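Local structure of aldehyde dehydrogenase (Burkholderia vietnamiensis, 5KF0) at residues A[15-20]-A[209-214]; A[33-38]-A[323-328]; A[82-87]-A[198-203]; A[348-353]-A[379-384]; A[373-378]-A[393-398]. The protein probably oxidises aldehydes to carboxylic acids with a nicotinamide dinucleotide cofactor, and binds NADPH. One frame throughout, in Å; residues are numbered along the deposited sequence.

In the fold
The five contacts fall into two clusters and an isolated one. Interactions 1 and 3, with centres about 14 Å apart, meet at helix 192-202: Tyr-17 and Phe-211 pack against its Ala-198 and Ala-202. Interactions 4 and 5, centres about 10 Å apart, touch where Tyr-384 OH lies 2.6 Å from Glu-396 OE2, a probable hydrogen bond; interaction 5 pairs the strands of a beta-alpha-beta unit, whose helix 382-385 interaction 4 sets against helix 338-353. The centres of interactions 1 and 4 are about 44 Å apart. Interaction 2 touches none of the others. The Leu-214 side chain is about 11 Å from bound NADPH, too far for direct contact, and that of Lys-326 about 7 Å from a magnesium ion.

Interaction 1 of 5, residues A[15-20]-A[209-214]; sequences PYYLAN and GAFSVL
Strands 16-18 and 211-213 run antiparallel, their axes 4.7 Å apart at closest approach and 154° apart in direction, with Tyr-17 and Val-213 forming a single hydrogen-bonded pair. Tyr-17 N gives to Val-213 O at 3.1 Å, and Val-213 N returns a bond to Tyr-17 O at 2.8 Å. Beyond this pair a side chain takes over from the backbone: Ser-212 OG accepts Ala-19 N at 2.8 Å in an almost straight bond (174° at the hydrogen). Ala-19 and Asn-20 both have positive phi, and this turn brings Asn-20 N to Phe-211 O, 2.9 Å away, and the Asn-20 amide over residues 209-211. Asn-20 OD1 takes Gly-209 N at 2.9 Å, from above the carbonyl plane, and a second, weak bond from Phe-211 N. With its CG held between backbone N and carbonyl carbon (chi1 73°), the Phe-211 ring packs against the turn, and Asn-20 CA sits over one face, offset toward the rim and 3.8 Å from the centroid, in a CH-pi contact. At the other end Leu-214 CD2 is wedged against the Tyr-16 ring, 3.6 Å from CD1. Helix 48-60 packs on Tyr-16, Leu-18, Ser-212 and Leu-214, whereas helix 192-202 receives Tyr-17, Phe-211 and Val-213. Strand 13-18 belongs to a small N-terminal sheet, between 21-23 and 39-43; a single antiparallel bridge joins that sheet to 211-213, which within this chain is an edge strand of the Rossmann-like cofactor-binding sheet of an aldehyde dehydrogenase.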
# COMPACT_ATOMS: atom_id res chain seq x y z
N PRO A 15 12.13 -6.07 41.91
CA PRO A 15 10.72 -6.45 42.02
C PRO A 15 10.23 -7.01 40.69
O PRO A 15 10.91 -6.93 39.67
CB PRO A 15 10.04 -5.12 42.32
CG PRO A 15 10.85 -4.14 41.47
CD PRO A 15 12.29 -4.68 41.47
N TYR A 16 9.02 -7.57 40.71
CA TYR A 16 8.31 -7.74 39.45
C TYR A 16 7.33 -6.59 39.29
O TYR A 16 7.12 -5.79 40.20
CB TYR A 16 7.63 -9.11 39.31
CG TYR A 16 6.60 -9.55 40.33
CD1 TYR A 16 5.42 -8.85 40.53
CD2 TYR A 16 6.79 -10.73 41.05
CE1 TYR A 16 4.47 -9.28 41.45
CE2 TYR A 16 5.85 -11.17 41.96
CZ TYR A 16 4.70 -10.44 42.17
OH TYR A 16 3.75 -10.88 43.08
N TYR A 17 6.74 -6.49 38.10
CA TYR A 17 5.86 -5.37 37.78
C TYR A 17 4.47 -5.91 37.51
O TYR A 17 4.26 -6.67 36.55
CB TYR A 17 6.40 -4.55 36.62
CG TYR A 17 7.53 -3.66 37.12
CD1 TYR A 17 7.29 -2.35 37.51
CD2 TYR A 17 8.81 -4.18 37.28
CE1 TYR A 17 8.31 -1.55 38.01
CE2 TYR A 17 9.84 -3.38 37.79
CZ TYR A 17 9.57 -2.07 38.15
OH TYR A 17 10.59 -1.27 38.66
N LEU A 18 3.52 -5.52 38.36
CA LEU A 18 2.14 -5.97 38.29
C LEU A 18 1.28 -4.74 38.05
O LEU A 18 1.24 -3.84 38.90
CB LEU A 18 1.74 -6.69 39.58
CG LEU A 18 0.27 -7.07 39.75
CD1 LEU A 18 -0.13 -8.03 38.67
CD2 LEU A 18 0.02 -7.67 41.14
N ALA A 19 0.60 -4.71 36.91
CA ALA A 19 -0.24 -3.57 36.52
C ALA A 19 0.51 -2.25 36.69
O ALA A 19 0.07 -1.32 37.38
CB ALA A 19 -1.56 -3.57 37.29
N ASN A 20 1.68 -2.20 36.07
CA ASN A 20 2.55 -1.05 35.90
C ASN A 20 3.39 -0.71 37.13
O ASN A 20 4.16 0.24 37.05
CB ASN A 20 1.81 0.25 35.52
CG ASN A 20 0.90 0.11 34.31
OD1 ASN A 20 0.25 -0.93 34.10
ND2 ASN A 20 0.81 1.18 33.53
N GLY A 209 -2.59 -1.39 34.41
CA GLY A 209 -2.91 -2.63 33.73
C GLY A 209 -2.40 -2.72 32.30
O GLY A 209 -2.53 -3.78 31.68
N ALA A 210 -1.84 -1.63 31.76
CA ALA A 210 -1.24 -1.70 30.43
C ALA A 210 -0.15 -2.75 30.36
O ALA A 210 0.03 -3.38 29.31
CB ALA A 210 -0.67 -0.33 30.03
N PHE A 211 0.60 -2.95 31.44
CA PHE A 211 1.65 -3.96 31.36
C PHE A 211 1.90 -4.60 32.72
O PHE A 211 1.70 -3.98 33.77
CB PHE A 211 2.96 -3.36 30.81
CG PHE A 211 3.68 -2.47 31.78
CD1 PHE A 211 4.70 -2.97 32.57
CD2 PHE A 211 3.36 -1.11 31.88
CE1 PHE A 211 5.38 -2.14 33.46
CE2 PHE A 211 4.05 -0.27 32.76
CZ PHE A 211 5.07 -0.79 33.55
N SER A 212 2.31 -5.86 32.67
CA SER A 212 2.95 -6.55 33.77
C SER A 212 4.16 -7.29 33.21
O SER A 212 4.13 -7.78 32.08
CB SER A 212 2.00 -7.53 34.47
OG SER A 212 0.92 -6.84 35.10
N VAL A 213 5.23 -7.36 34.01
CA VAL A 213 6.40 -8.16 33.65
C VAL A 213 6.66 -9.08 34.84
O VAL A 213 7.01 -8.62 35.93
CB VAL A 213 7.63 -7.29 33.32
CG1 VAL A 213 8.85 -8.18 33.02
CG2 VAL A 213 7.33 -6.37 32.12
N LEU A 214 6.44 -10.38 34.63
CA LEU A 214 6.36 -11.34 35.73
C LEU A 214 7.32 -12.49 35.50
O LEU A 214 7.05 -13.37 34.66
CB LEU A 214 4.93 -11.89 35.86
CG LEU A 214 3.82 -10.88 36.15
CD1 LEU A 214 2.49 -11.61 36.25
CD2 LEU A 214 4.09 -10.10 37.42

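Interaction 2 of 5, residues A[33-38]-A[323-328]; sequences DKFSGK and GDPKDP
Both carboxylate oxygens of Asp-33 are in use, and they divide the work. OD1 accepts two backbone donors of its own loop, Phe-35 N at 2.8 Å, nearly along the C-O axis, and Ser-36 N at 3.0 Å, from above the carboxylate plane; the first makes an Asx turn and both together an Asx motif. OD2 looks across the contact and, with its syn lone pair, takes Lys-326 NZ at 3.0 Å in a salt bridge. The lysine chain bends at its last two torsions; the two side chains approach from opposite directions, and NZ reaches OD2 on the side of OD1. On the other segment Asp-324 repeats the theme: its OD1 accepts Lys-326 N at 2.9 Å, an Asx turn that overlies the type I turn from Asp-324 to Asp-327, and it also forms a long salt bridge of 3.7 Å to Lys-326 NZ. The ammonium thus stands between two acidic groups. Phe-35 supplies the apolar half. Its CG is anti to the backbone N (chi1 -178°), which sends the ring toward 323-325: Asp-324 CA is 3.6 Å from the ring centroid, 13° off the normal, a CH-pi contact. The carboxylate of Asp-324 is stacked on the ring, the two planes 18° apart, and Pro-325 CD touches Phe-35 CG at 3.6 Å. Pro-334, farther along the same loop, also packs on Phe-35 and Pro-325. Chemically, one lysine shared by two aspartates probably offsets the repulsion of like charges between two surface loops, while the backbone bonds to each aspartate fix how its carboxylate is turned.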
# COMPACT_ATOMS: atom_id res chain seq x y z
N ASP A 33 25.44 -15.11 37.49
CA ASP A 33 26.41 -14.72 36.48
C ASP A 33 26.82 -15.98 35.72
O ASP A 33 27.32 -16.94 36.32
CB ASP A 33 27.60 -14.04 37.16
CG ASP A 33 28.67 -13.56 36.19
OD1 ASP A 33 29.07 -14.32 35.28
OD2 ASP A 33 29.17 -12.43 36.38
N LYS A 34 26.56 -16.01 34.42
CA LYS A 34 26.74 -17.26 33.69
C LYS A 34 28.20 -17.61 33.43
O LYS A 34 28.49 -18.71 32.96
CB LYS A 34 25.96 -17.20 32.37
CG LYS A 34 24.46 -16.93 32.56
CD LYS A 34 23.80 -18.01 33.43
CE LYS A 34 22.28 -17.78 33.59
NZ LYS A 34 21.99 -16.47 34.28
N PHE A 35 29.13 -16.70 33.73
CA PHE A 35 30.55 -17.03 33.65
C PHE A 35 31.11 -17.44 35.01
O PHE A 35 31.78 -18.47 35.13
CB PHE A 35 31.35 -15.83 33.10
CG PHE A 35 32.82 -16.11 32.95
CD1 PHE A 35 33.75 -15.49 33.78
CD2 PHE A 35 33.28 -17.01 32.00
CE1 PHE A 35 35.11 -15.76 33.65
CE2 PHE A 35 34.62 -17.29 31.88
CZ PHE A 35 35.55 -16.65 32.70
N SER A 36 30.82 -16.65 36.05
CA SER A 36 31.35 -16.96 37.38
C SER A 36 30.55 -18.03 38.11
O SER A 36 31.09 -18.69 39.01
CB SER A 36 31.38 -15.70 38.24
OG SER A 36 30.08 -15.35 38.66
N GLY A 37 29.28 -18.20 37.76
CA GLY A 37 28.41 -19.11 38.47
C GLY A 37 27.83 -18.56 39.76
O GLY A 37 26.99 -19.22 40.36
N LYS A 38 28.26 -17.38 40.20
CA LYS A 38 27.77 -16.82 41.45
C LYS A 38 26.39 -16.20 41.26
O LYS A 38 26.02 -15.77 40.16
CB LYS A 38 28.74 -15.76 41.98
CG LYS A 38 30.11 -16.29 42.26
CD LYS A 38 31.09 -15.15 42.57
CE LYS A 38 30.70 -14.40 43.83
NZ LYS A 38 31.59 -13.21 44.06
N GLY A 323 36.61 -16.71 26.60
CA GLY A 323 36.90 -16.41 28.00
C GLY A 323 35.80 -15.58 28.64
O GLY A 323 34.63 -15.67 28.25
N ASP A 324 36.21 -14.77 29.62
CA ASP A 324 35.30 -13.94 30.40
C ASP A 324 34.55 -12.99 29.47
O ASP A 324 35.18 -12.23 28.73
CB ASP A 324 36.12 -13.15 31.43
CG ASP A 324 35.26 -12.42 32.46
OD1 ASP A 324 34.06 -12.20 32.22
OD2 ASP A 324 35.82 -12.07 33.53
N PRO A 325 33.21 -13.00 29.48
CA PRO A 325 32.47 -12.07 28.62
C PRO A 325 32.65 -10.61 29.01
O PRO A 325 32.37 -9.73 28.18
CB PRO A 325 31.02 -12.53 28.75
CG PRO A 325 30.97 -13.25 30.07
CD PRO A 325 32.31 -13.91 30.21
N LYS A 326 33.14 -10.32 30.22
CA LYS A 326 33.44 -8.94 30.61
C LYS A 326 34.68 -8.40 29.91
O LYS A 326 34.89 -7.19 29.87
CB LYS A 326 33.62 -8.86 32.13
CG LYS A 326 32.36 -9.29 32.87
CD LYS A 326 32.58 -9.28 34.38
CE LYS A 326 32.66 -10.70 34.93
NZ LYS A 326 31.40 -11.50 34.68
N ASP A 327 35.51 -9.28 29.36
CA ASP A 327 36.71 -8.87 28.64
C ASP A 327 36.30 -8.40 27.25
O ASP A 327 35.66 -9.16 26.51
CB ASP A 327 37.67 -10.06 28.58
CG ASP A 327 39.00 -9.74 27.92
OD1 ASP A 327 39.16 -8.69 27.28
OD2 ASP A 327 39.89 -10.59 28.04
N PRO A 328 36.61 -7.16 26.86
CA PRO A 328 36.20 -6.70 25.52
C PRO A 328 36.89 -7.43 24.39
O PRO A 328 36.46 -7.28 23.23
CB PRO A 328 36.57 -5.21 25.52
CG PRO A 328 37.66 -5.10 26.55
CD PRO A 328 37.28 -6.09 27.62

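Interaction 3 of 5, residues A[82-87]-A[198-203]; sequences ARFRER and AEVLAE
Val-200 sets its two methyls against Arg-83, Phe-84 and Arg-87. CG1 meets Arg-83 CB at 3.8 Å; CG2 lies 4.0 Å from Phe-84 CE1, against a ring whose other neighbours include Phe-117, edge-to-face, on helix 103-123. Around this apolar centre the two arginines reach across to glutamates. Arg-83 is bent twice, at chi2 and chi3, and the bends fold its guanidinium back to Glu-203 side-on. NE gives to OE1 and NH2 to OE2, each pair 2.8 Å apart, both oxygens using their syn lone pairs; with the planes only 11° apart the two groups lie nearly flat together. The remaining Arg-83 NH1 bonds to Glu-86 OE1 at 2.9 Å, so the guanidinium is held at both ends. Helix 192-202 here is the crossover helix between parallel strands 182-185 and 211-213 of the Rossmann-like sheet, and helix 70-86 packs against that crossover helix. Arg-87, the first residue past helix 70-86, meets Glu-199 less squarely: NH2 donates to OE2 at 3.1 Å, from above the carboxylate plane, NH1 makes a weak bond to OE1 at 3.0 Å, and the planes are 60° apart. Its NH2 has a further salt bridge to Glu-90, while Glu-203 OE1 also accepts from His-79 NE2.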
# COMPACT_ATOMS: atom_id res chain seq x y z
N ALA A 82 14.66 7.21 24.95
CA ALA A 82 15.53 8.16 25.64
C ALA A 82 16.16 7.53 26.88
O ALA A 82 17.35 7.74 27.16
CB ALA A 82 14.75 9.41 26.02
N ARG A 83 15.37 6.78 27.65
CA ARG A 83 15.89 6.22 28.89
C ARG A 83 16.83 5.05 28.63
O ARG A 83 17.79 4.86 29.39
CB ARG A 83 14.73 5.80 29.80
CG ARG A 83 13.87 6.97 30.30
CD ARG A 83 14.53 7.76 31.44
NE ARG A 83 14.46 7.01 32.68
CZ ARG A 83 15.51 6.69 33.45
NH1 ARG A 83 16.73 7.10 33.13
NH2 ARG A 83 15.32 5.97 34.54
N PHE A 84 16.59 4.27 27.57
CA PHE A 84 17.52 3.19 27.24
C PHE A 84 18.87 3.76 26.83
O PHE A 84 19.92 3.20 27.17
CB PHE A 84 16.96 2.30 26.12
CG PHE A 84 15.67 1.59 26.48
CD1 PHE A 84 15.31 1.36 27.81
CD2 PHE A 84 14.82 1.15 25.47
CE1 PHE A 84 14.11 0.70 28.12
CE2 PHE A 84 13.63 0.50 25.76
CZ PHE A 84 13.28 0.26 27.08
N ARG A 85 18.87 4.88 26.10
CA ARG A 85 20.12 5.55 25.79
C ARG A 85 20.82 6.04 27.05
O ARG A 85 22.04 5.91 27.20
CB ARG A 85 19.87 6.72 24.84
CG ARG A 85 19.51 6.29 23.44
CD ARG A 85 19.08 7.48 22.60
NE ARG A 85 18.97 7.09 21.20
CZ ARG A 85 18.27 7.76 20.29
NH1 ARG A 85 17.61 8.86 20.65
NH2 ARG A 85 18.22 7.33 19.04
N GLU A 86 20.05 6.62 27.98
CA GLU A 86 20.64 7.09 29.24
C GLU A 86 21.24 5.94 30.04
O GLU A 86 22.27 6.11 30.70
CB GLU A 86 19.58 7.81 30.08
CG GLU A 86 19.22 9.19 29.57
CD GLU A 86 18.15 9.86 30.42
OE1 GLU A 86 17.75 9.28 31.46
OE2 GLU A 86 17.71 10.97 30.05
N ARG A 87 20.61 4.77 29.99
CA ARG A 87 20.99 3.62 30.81
C ARG A 87 21.71 2.55 30.00
O ARG A 87 21.70 1.37 30.36
CB ARG A 87 19.75 3.05 31.50
CG ARG A 87 19.07 4.09 32.41
CD ARG A 87 17.77 3.59 33.02
NE ARG A 87 17.99 2.53 33.99
CZ ARG A 87 17.06 2.08 34.83
NH1 ARG A 87 15.85 2.61 34.82
NH2 ARG A 87 17.36 1.12 35.70
N ALA A 198 10.66 -2.80 32.24
CA ALA A 198 9.44 -2.54 33.01
C ALA A 198 9.58 -1.31 33.89
O ALA A 198 8.63 -0.52 34.00
CB ALA A 198 9.10 -3.77 33.86
N GLU A 199 10.74 -1.12 34.53
CA GLU A 199 10.94 0.05 35.37
C GLU A 199 10.82 1.34 34.56
O GLU A 199 10.23 2.32 35.02
CB GLU A 199 12.31 -0.03 36.04
CG GLU A 199 12.64 1.12 36.96
CD GLU A 199 14.13 1.20 37.26
OE1 GLU A 199 14.63 2.31 37.51
OE2 GLU A 199 14.80 0.15 37.22
N VAL A 200 11.37 1.33 33.35
CA VAL A 200 11.27 2.49 32.47
C VAL A 200 9.82 2.75 32.07
O VAL A 200 9.33 3.89 32.11
CB VAL A 200 12.18 2.30 31.24
CG1 VAL A 200 11.89 3.35 30.17
CG2 VAL A 200 13.64 2.38 31.68
N LEU A 201 9.09 1.69 31.68
CA LEU A 201 7.67 1.84 31.35
C LEU A 201 6.86 2.33 32.54
O LEU A 201 5.87 3.06 32.36
CB LEU A 201 7.10 0.51 30.85
CG LEU A 201 7.43 0.14 29.42
CD1 LEU A 201 7.01 -1.30 29.16
CD2 LEU A 201 6.71 1.11 28.48
N ALA A 202 7.26 1.95 33.76
CA ALA A 202 6.53 2.38 34.95
C ALA A 202 6.63 3.88 35.19
O ALA A 202 5.81 4.43 35.94
CB ALA A 202 7.05 1.62 36.17
N GLU A 203 7.60 4.55 34.56
CA GLU A 203 7.73 6.00 34.64
C GLU A 203 6.72 6.73 33.77
O GLU A 203 6.58 7.95 33.92
CB GLU A 203 9.14 6.42 34.23
CG GLU A 203 10.25 5.78 35.07
CD GLU A 203 11.65 6.04 34.51
OE1 GLU A 203 11.77 6.57 33.38
OE2 GLU A 203 12.63 5.70 35.20

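Interaction 4 of 5, residues A[348-353]-A[379-384]; sequences MDAAVA and REQDLY
The carboxamide of Gln-381 turns its oxygen to helix 338-353 and its nitrogen to Glu-380: OE1 lies 3.8 Å from Ala-350 CB, while NE2 donates to Glu-380 OE1 at 3.0 Å with that oxygen in the amide plane. The second flat group, the Tyr-384 ring, carries Arg-379 CA over one face, 3.8 Å above its plane and offset toward the rim, a contact within 379-384. All this sits at the start of the helix in a beta-alpha-beta unit, strand 368-375, short helix 382-385, strand 392-398, with Gln-381 at the N-cap position. Gln-381 OE1 is also 3.4 Å from Ala-351 N, but the angle is poor and this is a contact, not a hydrogen bond. The bend at chi2 (-61°) brings OE1 to the backbone and methyls of Ala-350 and Ala-351. Only alanine methyls, Ala-350 CB and Ala-351 CB, face the amide here. Leu-383 completes the interface. With chi1 near 180° (-171°) the leucine's CG swings away from its own N, and CD2 is set against Ala-351 CB at 4.0 Å. The same leucine also rests on Leu-374 and Ile-394, and Val-352 touches Leu-374 too, so both helices lie on one face of the sheet. At the far end Leu-383 CD2 reaches Met-348 CA, 4.3 Å away.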
# COMPACT_ATOMS: atom_id res chain seq x y z
N MET A 348 28.53 -33.87 19.27
CA MET A 348 29.81 -33.78 18.59
C MET A 348 30.55 -35.11 18.66
O MET A 348 31.07 -35.59 17.65
CB MET A 348 30.66 -32.66 19.19
CG MET A 348 31.97 -32.42 18.46
SD MET A 348 32.88 -31.03 19.16
CE MET A 348 33.21 -31.65 20.81
N ASP A 349 30.60 -35.71 19.86
CA ASP A 349 31.25 -37.01 20.02
C ASP A 349 30.61 -38.05 19.11
O ASP A 349 31.31 -38.87 18.50
CB ASP A 349 31.16 -37.48 21.47
CG ASP A 349 31.98 -36.62 22.42
OD1 ASP A 349 32.83 -35.84 21.96
OD2 ASP A 349 31.77 -36.73 23.65
N ALA A 350 29.27 -38.04 19.00
CA ALA A 350 28.59 -39.03 18.17
C ALA A 350 28.93 -38.83 16.70
O ALA A 350 29.12 -39.81 15.97
CB ALA A 350 27.08 -38.95 18.38
N ALA A 351 29.00 -37.58 16.24
CA ALA A 351 29.36 -37.33 14.85
C ALA A 351 30.76 -37.82 14.55
O ALA A 351 31.00 -38.45 13.51
CB ALA A 351 29.22 -35.84 14.53
N VAL A 352 31.71 -37.57 15.46
CA VAL A 352 33.08 -38.01 15.27
C VAL A 352 33.16 -39.53 15.27
O VAL A 352 33.88 -40.13 14.46
CB VAL A 352 34.00 -37.39 16.34
CG1 VAL A 352 35.36 -38.08 16.36
CG2 VAL A 352 34.17 -35.89 16.09
N ALA A 353 32.40 -40.18 16.16
CA ALA A 353 32.40 -41.64 16.20
C ALA A 353 31.87 -42.23 14.90
O ALA A 353 32.27 -43.34 14.50
CB ALA A 353 31.58 -42.15 17.39
N ARG A 379 24.67 -36.44 7.18
CA ARG A 379 23.41 -35.71 7.25
C ARG A 379 22.41 -36.34 8.21
O ARG A 379 21.42 -35.69 8.56
CB ARG A 379 22.77 -35.58 5.85
CG ARG A 379 22.37 -36.91 5.20
CD ARG A 379 21.52 -36.71 3.94
NE ARG A 379 20.15 -36.32 4.27
CZ ARG A 379 19.16 -37.18 4.51
NH1 ARG A 379 19.38 -38.49 4.47
NH2 ARG A 379 17.95 -36.72 4.81
N GLU A 380 22.62 -37.59 8.65
CA GLU A 380 21.73 -38.22 9.61
C GLU A 380 22.02 -37.81 11.05
O GLU A 380 21.17 -38.05 11.92
CB GLU A 380 21.83 -39.74 9.49
CG GLU A 380 23.00 -40.38 10.26
CD GLU A 380 24.37 -40.21 9.59
OE1 GLU A 380 25.38 -40.60 10.22
OE2 GLU A 380 24.43 -39.72 8.43
N GLN A 381 23.17 -37.21 11.32
CA GLN A 381 23.63 -36.98 12.69
C GLN A 381 22.82 -35.90 13.40
O GLN A 381 22.39 -34.91 12.80
CB GLN A 381 25.10 -36.55 12.69
CG GLN A 381 26.07 -37.69 12.44
CD GLN A 381 25.98 -38.76 13.51
OE1 GLN A 381 26.07 -38.47 14.70
NE2 GLN A 381 25.76 -40.00 13.09
N ASP A 382 22.67 -36.07 14.72
CA ASP A 382 22.06 -35.03 15.55
C ASP A 382 22.76 -33.69 15.37
O ASP A 382 22.11 -32.64 15.34
CB ASP A 382 22.08 -35.43 17.02
CG ASP A 382 21.10 -36.53 17.36
OD1 ASP A 382 20.19 -36.80 16.54
OD2 ASP A 382 21.23 -37.12 18.45
N LEU A 383 24.09 -33.71 15.27
CA LEU A 383 24.83 -32.46 15.09
C LEU A 383 24.43 -31.76 13.80
O LEU A 383 24.52 -30.53 13.72
CB LEU A 383 26.34 -32.74 15.10
CG LEU A 383 27.23 -31.50 15.16
CD1 LEU A 383 27.10 -30.82 16.52
CD2 LEU A 383 28.68 -31.86 14.89
N TYR A 384 24.01 -32.52 12.79
CA TYR A 384 23.58 -31.94 11.52
C TYR A 384 22.14 -31.43 11.61
O TYR A 384 21.85 -30.31 11.19
CB TYR A 384 23.71 -32.97 10.39
CG TYR A 384 23.59 -32.32 9.02
CD1 TYR A 384 24.73 -31.92 8.33
CD2 TYR A 384 22.35 -32.09 8.44
CE1 TYR A 384 24.63 -31.30 7.11
CE2 TYR A 384 22.25 -31.47 7.21
CZ TYR A 384 23.39 -31.08 6.55
OH TYR A 384 23.30 -30.44 5.33

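Interaction 5 of 5, residues A[373-378]-A[393-398]; sequences LLEDVG and AILEKF
Leu-373 CD1 lies over the small Ala-393, 3.6 Å from its O and 4.1 Å from its CB, and is 4.3 Å from Leu-395 CB. The branch reaches the neighbouring strand because a trans chi1 (-173°) places CG on the far side of CB from the leucine's own nitrogen, tipping the end across. Leu-373 and Leu-395 share this face of the sheet with helix 306-319, which packs on both. Leu-374 and Ile-394 point to the other face, the one turned to helix 382-385. Past the paired strands Val-377 turns in as a bump: its CG2 meets Ile-394 CG2 at 3.8 Å, the two side chains at about a right angle. Ile-394 has a second conformer, so this fit is provisional. Strands 373-375 and 393-398 are parallel, as expected in a beta-alpha-beta unit, with their short axes 34° apart. Leu-374 N gives to Ala-393 O at 3.0 Å, and Leu-374 O accepts Leu-395 N at 2.8 Å. Beyond Leu-374 the chain peels off at Asp-376, whose phi is positive, and waters bridge the two chains there. Two waters donate to Leu-395 O, each at 2.8 Å; one accepts Asp-376 N and the other Val-377 N. A third joins Val-377 O to Glu-396 OE1, 2.7 Å from the latter, a carboxylate that also salt-bridges to Arg-407. The chemistry therefore divides by position: methyl packing and direct backbone bonds hold the paired strands, and water-mediated bonds satisfy polar backbone atoms where the strands diverge.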
# COMPACT_ATOMS: atom_id res chain seq x y z
N LEU A 373 34.91 -26.40 14.48
CA LEU A 373 34.54 -26.66 13.10
C LEU A 373 34.78 -28.13 12.79
O LEU A 373 35.84 -28.67 13.15
CB LEU A 373 35.36 -25.77 12.14
CG LEU A 373 35.01 -25.78 10.65
CD1 LEU A 373 33.62 -25.18 10.41
CD2 LEU A 373 36.05 -25.01 9.88
N LEU A 374 33.81 -28.79 12.16
CA LEU A 374 33.94 -30.19 11.77
C LEU A 374 33.65 -30.35 10.28
O LEU A 374 32.90 -29.57 9.70
CB LEU A 374 32.98 -31.11 12.54
CG LEU A 374 33.20 -31.35 14.03
CD1 LEU A 374 32.58 -30.23 14.85
CD2 LEU A 374 32.60 -32.70 14.41
N GLU A 375 34.26 -31.39 9.70
CA GLU A 375 33.82 -31.82 8.38
C GLU A 375 33.46 -33.31 8.42
O GLU A 375 33.57 -33.98 9.45
CB GLU A 375 34.88 -31.51 7.31
CG GLU A 375 36.25 -32.13 7.54
CD GLU A 375 37.28 -31.69 6.49
OE1 GLU A 375 36.92 -30.93 5.56
OE2 GLU A 375 38.45 -32.10 6.59
N ASP A 376 32.94 -33.79 7.29
CA ASP A 376 32.51 -35.18 7.14
C ASP A 376 31.43 -35.57 8.15
O ASP A 376 31.38 -36.70 8.64
CB ASP A 376 33.70 -36.15 7.22
CG ASP A 376 34.73 -35.90 6.13
OD1 ASP A 376 34.35 -35.52 5.01
OD2 ASP A 376 35.94 -36.09 6.39
N VAL A 377 30.54 -34.63 8.46
CA VAL A 377 29.41 -34.91 9.35
C VAL A 377 28.28 -35.47 8.51
O VAL A 377 27.81 -34.81 7.58
CB VAL A 377 28.97 -33.65 10.11
CG1 VAL A 377 27.77 -33.96 10.99
CG2 VAL A 377 30.11 -33.09 10.94
N GLY A 378 27.85 -36.70 8.81
CA GLY A 378 26.77 -37.30 8.05
C GLY A 378 25.46 -36.56 8.26
O GLY A 378 25.16 -36.09 9.36
N ALA A 393 30.13 -25.51 14.06
CA ALA A 393 29.62 -25.46 12.70
C ALA A 393 30.19 -26.63 11.92
O ALA A 393 31.26 -27.16 12.24
CB ALA A 393 29.98 -24.13 12.01
N ILE A 394 29.46 -27.01 10.88
CA ILE A 394 29.84 -28.13 10.03
C ILE A 394 30.09 -27.61 8.63
O ILE A 394 29.35 -26.76 8.11
CB ILE A 394 28.79 -29.26 10.05
CG1 ILE A 394 27.51 -28.88 9.29
CG2 ILE A 394 28.47 -29.68 11.48
CD1 ILE A 394 27.46 -29.41 7.87
N LEU A 395 31.15 -28.11 8.02
CA LEU A 395 31.60 -27.70 6.70
C LEU A 395 31.38 -28.85 5.73
O LEU A 395 31.77 -29.99 6.02
CB LEU A 395 33.08 -27.30 6.73
CG LEU A 395 33.73 -26.93 5.40
CD1 LEU A 395 33.13 -25.65 4.88
CD2 LEU A 395 35.24 -26.78 5.57
N GLU A 396 30.72 -28.58 4.61
CA GLU A 396 30.48 -29.61 3.61
C GLU A 396 30.61 -29.01 2.22
O GLU A 396 30.65 -27.79 2.04
CB GLU A 396 29.11 -30.30 3.83
CG GLU A 396 27.91 -29.35 3.96
CD GLU A 396 26.58 -30.07 4.23
OE1 GLU A 396 26.51 -31.31 4.07
OE2 GLU A 396 25.61 -29.39 4.63
N LYS A 397 30.68 -29.90 1.22
CA LYS A 397 31.09 -29.57 -0.14
C LYS A 397 29.95 -29.85 -1.11
O LYS A 397 29.21 -30.82 -0.93
CB LYS A 397 32.34 -30.40 -0.52
CG LYS A 397 32.96 -30.10 -1.87
CD LYS A 397 34.10 -31.09 -2.19
CE LYS A 397 35.27 -30.91 -1.24
NZ LYS A 397 36.45 -31.73 -1.66
N PHE A 398 29.80 -29.01 -2.15
CA PHE A 398 28.85 -29.32 -3.21
C PHE A 398 29.44 -28.95 -4.57
O PHE A 398 30.38 -28.16 -4.67
CB PHE A 398 27.51 -28.60 -3.03
CG PHE A 398 27.57 -27.11 -3.27
CD1 PHE A 398 27.25 -26.58 -4.52
CD2 PHE A 398 27.93 -26.24 -2.25
CE1 PHE A 398 27.30 -25.20 -4.75
CE2 PHE A 398 27.97 -24.86 -2.46
CZ PHE A 398 27.66 -24.34 -3.71
O HOH W 1 32.66 -32.33 4.74
O HOH W 2 30.30 -32.07 7.18
O HOH W 3 28.06 -32.86 5.72